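Local atomic coordinates of NTP_transf_2 domain-containing protein (Capnocytophaga granulosa, PDB entry 6WT9), a protein that synthesises from two molecules of GTP the cyclic dinucleotide 3',3'-c-di-GMP, a second messenger that activates effectors in bacterial CBASS defence against bacteriophage. Residues R16-E20 with I92-S96; D32-V36 with N287-L291; P173-K177 with V187-I191. All blocks are in the same frame, centred on the assembly; numbering follows the deposited sequence.

Interaction 1. Residues R16-E20 with I92-S96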
# COMPACT_ATOMS: atom_id res chain seq x y z
N ARG A 16 -6.21 14.92 -0.31
CA ARG A 16 -5.37 13.76 -0.59
C ARG A 16 -6.20 12.59 -1.10
O ARG A 16 -5.87 11.98 -2.12
CB ARG A 16 -4.59 13.36 0.66
CG ARG A 16 -3.76 12.10 0.52
CD ARG A 16 -3.16 11.70 1.87
NE ARG A 16 -2.31 12.76 2.40
CZ ARG A 16 -2.16 13.02 3.69
NH1 ARG A 16 -2.81 12.31 4.60
NH2 ARG A 16 -1.36 14.01 4.08
N SER A 17 -7.29 12.25 -0.39
CA SER A 17 -8.11 11.11 -0.77
C SER A 17 -9.14 11.45 -1.84
O SER A 17 -9.58 10.56 -2.57
CB SER A 17 -8.81 10.53 0.46
OG SER A 17 -9.64 11.49 1.09
N ASN A 18 -9.54 12.72 -1.94
CA ASN A 18 -10.55 13.17 -2.90
C ASN A 18 -10.03 14.43 -3.58
O ASN A 18 -10.56 15.53 -3.37
CB ASN A 18 -11.89 13.40 -2.20
CG ASN A 18 -13.00 13.77 -3.16
OD1 ASN A 18 -12.84 13.72 -4.38
ND2 ASN A 18 -14.15 14.13 -2.61
N PRO A 19 -8.99 14.32 -4.41
CA PRO A 19 -8.38 15.53 -4.99
C PRO A 19 -9.28 16.25 -5.97
O PRO A 19 -9.17 17.48 -6.10
CB PRO A 19 -7.12 14.99 -5.67
CG PRO A 19 -7.46 13.58 -6.01
CD PRO A 19 -8.33 13.09 -4.88
N GLU A 20 -10.16 15.54 -6.67
CA GLU A 20 -11.09 16.18 -7.59
C GLU A 20 -12.29 16.79 -6.88
O GLU A 20 -13.14 17.39 -7.54
CB GLU A 20 -11.56 15.18 -8.65
CG GLU A 20 -10.41 14.52 -9.40
CD GLU A 20 -10.87 13.64 -10.54
OE1 GLU A 20 -12.07 13.69 -10.88
OE2 GLU A 20 -10.03 12.91 -11.10
N ILE A 92 -4.01 5.55 0.31
CA ILE A 92 -4.59 6.71 0.98
C ILE A 92 -4.74 7.91 0.06
O ILE A 92 -5.35 8.91 0.48
CB ILE A 92 -3.78 7.11 2.23
CG1 ILE A 92 -2.33 7.42 1.84
CG2 ILE A 92 -3.82 6.00 3.27
CD1 ILE A 92 -1.48 7.87 3.00
N LYS A 93 -4.21 7.86 -1.16
CA LYS A 93 -4.32 8.96 -2.11
C LYS A 93 -5.30 8.60 -3.21
O LYS A 93 -5.29 7.47 -3.72
CB LYS A 93 -2.96 9.30 -2.72
CG LYS A 93 -1.86 9.57 -1.71
CD LYS A 93 -0.67 10.26 -2.37
CE LYS A 93 -0.29 9.57 -3.67
NZ LYS A 93 0.76 10.32 -4.42
N GLY A 94 -6.15 9.56 -3.58
CA GLY A 94 -7.05 9.35 -4.70
C GLY A 94 -6.30 9.12 -6.00
O GLY A 94 -6.72 8.32 -6.84
N TYR A 95 -5.19 9.82 -6.18
CA TYR A 95 -4.34 9.65 -7.36
C TYR A 95 -3.29 8.57 -7.13
O TYR A 95 -2.10 8.75 -7.39
CB TYR A 95 -3.68 10.98 -7.73
CG TYR A 95 -4.64 11.99 -8.31
CD1 TYR A 95 -5.80 11.59 -8.96
CD2 TYR A 95 -4.38 13.35 -8.22
CE1 TYR A 95 -6.68 12.51 -9.49
CE2 TYR A 95 -5.25 14.29 -8.75
CZ TYR A 95 -6.40 13.86 -9.38
OH TYR A 95 -7.27 14.79 -9.91
N SER A 96 -3.74 7.43 -6.62
CA SER A 96 -2.84 6.32 -6.33
C SER A 96 -2.39 5.66 -7.63
O SER A 96 -3.21 5.33 -8.49
CB SER A 96 -3.53 5.30 -5.43
OG SER A 96 -2.68 4.21 -5.14
O HOH W 1 -4.31 11.99 -4.40

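Interaction 2. Residues D32-V36 with N287-L291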
# COMPACT_ATOMS: atom_id res chain seq x y z
N ASP A 32 -22.45 8.48 6.12
CA ASP A 32 -22.06 7.24 6.77
C ASP A 32 -21.50 7.46 8.17
O ASP A 32 -21.42 6.50 8.95
CB ASP A 32 -21.03 6.49 5.92
CG ASP A 32 -21.60 5.98 4.62
OD1 ASP A 32 -22.81 6.18 4.37
OD2 ASP A 32 -20.84 5.37 3.83
N ASN A 33 -21.11 8.68 8.51
CA ASN A 33 -20.50 8.99 9.80
C ASN A 33 -21.08 10.28 10.35
O ASN A 33 -20.38 11.30 10.47
CB ASN A 33 -18.98 9.08 9.68
CG ASN A 33 -18.36 7.83 9.10
OD1 ASN A 33 -18.12 6.85 9.81
ND2 ASN A 33 -18.10 7.85 7.79
N PRO A 34 -22.37 10.29 10.70
CA PRO A 34 -22.99 11.53 11.21
C PRO A 34 -22.43 11.98 12.55
O PRO A 34 -22.71 13.11 12.96
CB PRO A 34 -24.47 11.16 11.32
CG PRO A 34 -24.47 9.69 11.54
CD PRO A 34 -23.31 9.15 10.74
N ASP A 35 -21.66 11.14 13.24
CA ASP A 35 -21.16 11.51 14.56
C ASP A 35 -20.00 12.50 14.49
O ASP A 35 -19.72 13.20 15.47
CB ASP A 35 -20.72 10.27 15.33
CG ASP A 35 -19.63 9.49 14.61
OD1 ASP A 35 -19.82 9.17 13.42
OD2 ASP A 35 -18.59 9.19 15.24
N VAL A 36 -19.31 12.57 13.35
CA VAL A 36 -18.07 13.33 13.27
C VAL A 36 -18.38 14.81 13.12
O VAL A 36 -17.48 15.65 13.18
CB VAL A 36 -17.20 12.83 12.10
CG1 VAL A 36 -16.99 11.34 12.23
CG2 VAL A 36 -17.85 13.16 10.77
N ASN A 287 -14.94 -0.51 17.32
CA ASN A 287 -15.37 0.49 16.37
C ASN A 287 -14.15 1.26 15.85
O ASN A 287 -13.01 1.02 16.25
CB ASN A 287 -16.42 1.42 16.98
CG ASN A 287 -15.90 2.24 18.16
OD1 ASN A 287 -14.83 2.85 18.10
ND2 ASN A 287 -16.67 2.27 19.24
N LYS A 288 -14.41 2.21 14.94
CA LYS A 288 -13.32 2.92 14.28
C LYS A 288 -12.44 3.66 15.28
O LYS A 288 -11.21 3.64 15.16
CB LYS A 288 -13.88 3.89 13.24
CG LYS A 288 -15.03 4.74 13.76
CD LYS A 288 -15.61 5.64 12.69
CE LYS A 288 -16.80 6.43 13.22
NZ LYS A 288 -17.35 7.37 12.21
N TYR A 289 -13.04 4.30 16.28
CA TYR A 289 -12.26 5.09 17.23
C TYR A 289 -11.45 4.20 18.16
O TYR A 289 -10.32 4.54 18.52
CB TYR A 289 -13.18 6.01 18.02
CG TYR A 289 -13.96 6.96 17.14
CD1 TYR A 289 -13.37 7.53 16.02
CD2 TYR A 289 -15.29 7.26 17.41
CE1 TYR A 289 -14.08 8.39 15.21
CE2 TYR A 289 -16.00 8.11 16.60
CZ TYR A 289 -15.40 8.68 15.50
OH TYR A 289 -16.11 9.53 14.69
N GLN A 290 -12.01 3.06 18.56
CA GLN A 290 -11.30 2.14 19.45
C GLN A 290 -10.11 1.47 18.78
O GLN A 290 -9.30 0.85 19.48
CB GLN A 290 -12.28 1.08 19.97
CG GLN A 290 -13.39 1.66 20.83
CD GLN A 290 -14.56 0.71 20.98
OE1 GLN A 290 -14.76 -0.18 20.16
NE2 GLN A 290 -15.34 0.90 22.04
N LEU A 291 -9.98 1.57 17.46
CA LEU A 291 -8.79 1.04 16.80
C LEU A 291 -7.54 1.84 17.15
O LEU A 291 -6.43 1.31 17.03
CB LEU A 291 -8.99 1.01 15.29
CG LEU A 291 -10.15 0.15 14.77
CD1 LEU A 291 -10.29 0.28 13.27
CD2 LEU A 291 -9.95 -1.31 15.18

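Interaction 3. Residues P173-K177 with V187-I191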
# COMPACT_ATOMS: atom_id res chain seq x y z
N PRO A 173 16.42 0.84 -13.41
CA PRO A 173 16.62 -0.49 -13.99
C PRO A 173 15.68 -1.57 -13.47
O PRO A 173 15.78 -2.72 -13.91
CB PRO A 173 18.07 -0.81 -13.60
CG PRO A 173 18.27 -0.08 -12.32
CD PRO A 173 17.48 1.19 -12.45
N LYS A 174 14.76 -1.25 -12.56
CA LYS A 174 13.82 -2.24 -12.06
C LYS A 174 12.38 -1.98 -12.48
O LYS A 174 11.54 -2.87 -12.31
CB LYS A 174 13.88 -2.31 -10.52
CG LYS A 174 15.07 -3.09 -9.98
CD LYS A 174 14.90 -3.36 -8.49
CE LYS A 174 15.95 -2.63 -7.66
NZ LYS A 174 17.30 -3.23 -7.81
N ALA A 175 12.07 -0.80 -13.03
CA ALA A 175 10.69 -0.50 -13.37
C ALA A 175 10.65 0.59 -14.43
O ALA A 175 11.51 1.46 -14.49
CB ALA A 175 9.89 -0.06 -12.14
N ILE A 176 9.62 0.51 -15.28
CA ILE A 176 9.29 1.56 -16.23
C ILE A 176 8.09 2.32 -15.69
O ILE A 176 7.11 1.71 -15.25
CB ILE A 176 8.97 0.97 -17.62
CG1 ILE A 176 10.11 0.07 -18.10
CG2 ILE A 176 8.71 2.09 -18.63
CD1 ILE A 176 9.83 -0.59 -19.44
N LYS A 177 8.16 3.64 -15.70
CA LYS A 177 7.09 4.49 -15.19
C LYS A 177 6.51 5.30 -16.34
O LYS A 177 7.24 6.01 -17.04
CB LYS A 177 7.60 5.42 -14.09
CG LYS A 177 6.50 6.23 -13.41
CD LYS A 177 7.03 7.02 -12.23
CE LYS A 177 5.89 7.62 -11.42
NZ LYS A 177 4.99 6.57 -10.85
N VAL A 187 1.53 4.60 -13.92
CA VAL A 187 1.64 3.15 -13.86
C VAL A 187 3.12 2.78 -13.89
O VAL A 187 3.86 3.27 -14.75
CB VAL A 187 0.89 2.46 -15.02
CG1 VAL A 187 1.07 0.95 -14.94
CG2 VAL A 187 -0.59 2.83 -15.01
N ASP A 188 3.54 1.94 -12.96
CA ASP A 188 4.88 1.36 -12.98
C ASP A 188 4.81 -0.05 -13.54
O ASP A 188 3.89 -0.81 -13.22
CB ASP A 188 5.50 1.35 -11.58
CG ASP A 188 5.79 2.74 -11.06
OD1 ASP A 188 5.39 3.72 -11.72
OD2 ASP A 188 6.43 2.86 -9.99
N ILE A 189 5.78 -0.40 -14.37
CA ILE A 189 5.81 -1.69 -15.07
C ILE A 189 7.08 -2.42 -14.64
O ILE A 189 8.19 -1.91 -14.84
CB ILE A 189 5.76 -1.51 -16.60
CG1 ILE A 189 4.44 -0.86 -17.03
CG2 ILE A 189 5.95 -2.85 -17.29
CD1 ILE A 189 4.48 0.65 -17.09
N VAL A 190 6.91 -3.61 -14.07
CA VAL A 190 8.00 -4.39 -13.51
C VAL A 190 8.12 -5.71 -14.27
O VAL A 190 7.11 -6.38 -14.50
CB VAL A 190 7.80 -4.63 -12.00
CG1 VAL A 190 8.93 -5.46 -11.43
CG2 VAL A 190 7.67 -3.31 -11.27
N ILE A 191 9.34 -6.07 -14.63
CA ILE A 191 9.63 -7.30 -15.36
C ILE A 191 10.12 -8.35 -14.37
O ILE A 191 11.04 -8.09 -13.59
CB ILE A 191 10.68 -7.06 -16.46
CG1 ILE A 191 10.25 -5.90 -17.37
CG2 ILE A 191 10.92 -8.32 -17.27
CD1 ILE A 191 8.91 -6.10 -18.04
O HOH W 2 11.63 -5.09 -13.46

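Interaction 1. Residues R16-E20 with I92-S96
Pro-19 lies on the phenol ring of Tyr-95 in a CH-pi contact that is almost ideally centred, with Pro-19 CG 3.5 Å from the centroid of the Tyr-95 ring and only 10° off the ring normal. Glu-20 comes to the hydroxyl end of the same ring: Glu-20 CG comes within 3.2 Å of Tyr-95 OH, and OE2 lies at the ring edge in its plane, the carboxylate itself turned well out of the ring plane. The polar centre of the contact is Arg-16 O near the end of helix 6-17. It takes a nearly straight bond from Gly-94 N (2.8 Å, 170°) and a proton from a water, which in turn accepts from Tyr-95 N, the centre of an inverse gamma turn. With no side chain at Gly-94, its CA comes 4.4 Å from Ser-17 CA. Setting CG of Arg-16 opposite the backbone N (chi1 175°) lays its methylenes along Ile-92 O and across Lys-93 CG, while the guanidinium goes on to Asp-259 and Asn-255 of helix 245-259, on which Ile-92 also packs. The C-terminal end of an N-terminal helix is thus docked onto the loop between helix 85-88 and strand 98-104 of the nucleotidyltransferase fold.

Interaction 2. Residues D32-V36 with N287-L291
Lys-288 NZ is gripped by two side chains of the 32-36 segment: it donates to Asn-33 OD1 at 2.6 Å and forms a longer salt bridge with Asp-35 OD1 at 3.3 Å. Asp-35 OD1 uses its syn lone pair, whereas the amide oxygen of Asn-33 is approached well to the side, the donor tilted 32° from the carbonyl plane. Beyond CG the lysine chain is fully extended, which carries the ammonium straight across to the opposing loop. Tyr-289 reaches over beside it, and Tyr-289 OH donates to Asp-35 OD2 at 2.6 Å. That oxygen lies at the ring edge, but the hydroxyl meets it from above the carboxylate plane. The two oxygens of Asp-35 are therefore shared between adjacent residues, which should restrain the rotation of the carboxylate. Lys-288 CG covers one face of the Tyr-289 ring, 3.9 Å above its plane, and Val-36 CG1 presses on the phenol oxygen. Behind these side chains, Gln-290 N donates to Asn-287 OD1 in an Asx motif, and Gln-290 OE1 receives Asn-287 N in return. The turn leading into helix 291-304 is thus bridged by its side chains to the loop after helix 23-32, and also to helix 40-49 through Thr-46, a hydrogen-bond partner of Tyr-289 OH and a weak one of Lys-288 NZ.

Interaction 3. Residues P173-K177 with V187-I191
Val-187 touches Lys-177 through its backbone, Val-187 O lying 3.5 Å from Lys-177 CA, while its side chain turns away from the partner segment and packs on Ala-63 and Val-67 of helix 54-71. Asp-188 follows in a non-hydrogen-bonded pair with Lys-177, and here the side chains take over. The extended lysine chain turns at its last torsion (chi4 62°), curling round Asp-188 OD1 to place Lys-177 NZ 3.0 Å from Asp-188 OD1 in a salt bridge that uses the syn lone pair. Its methylenes pass close to the same oxygen, Lys-177 CG being 3.2 Å from Asp-188 OD1. Ile-189 forms the hydrogen-bonded pair with Ile-176: Ile-189 N donates to Ile-176 O at 2.6 Å, and Ile-176 N returns a bond to Ile-189 O at 2.8 Å. This alternation is that of antiparallel strands, here the hairpin of 176-180 and 185-194, whose longer arm also runs parallel to strand 98-104 in the mixed sheet of the nucleotidyltransferase fold. The two isoleucines share one face of that sheet, Ile-176 CB and Ile-189 CB 4.2 Å apart, covered by helices 147-164 and 54-71, with Ile-189 reaching Leu-161 and Val-67 and Ile-176 lying on Ser-157. Ile-189 O additionally receives a CA-H contact from Ala-175. At Val-190 the contact with Ala-175 is through side chains, Val-190 CG2 resting against Ala-175 CB at 4.0 Å. Ile-191 no longer meets the other segment directly; its backbone N donates to a water that also lies at Lys-174 O.

How the interactions relate
From the N terminus, the chain passes through 16-20 and then 32-36 before either contact is made. Residues 92-96 close interaction 1, tying the end of helix 6-17 to a loop of the nucleotidyltransferase domain; interaction 2 is still open at that point, so the two cross. Interaction 3 comes next and is local: its two segments, only ten residues apart along the chain, pair the arms of a hairpin within the sheet. Residues 287-291 finally close interaction 2 after 251 residues, enclosing all of interaction 3 and bringing the turn before helix 291-304 to the N-terminal helices. Interactions 2 and 3 lie on opposite sides of the chain's centre, their own centres about 39 Å apart.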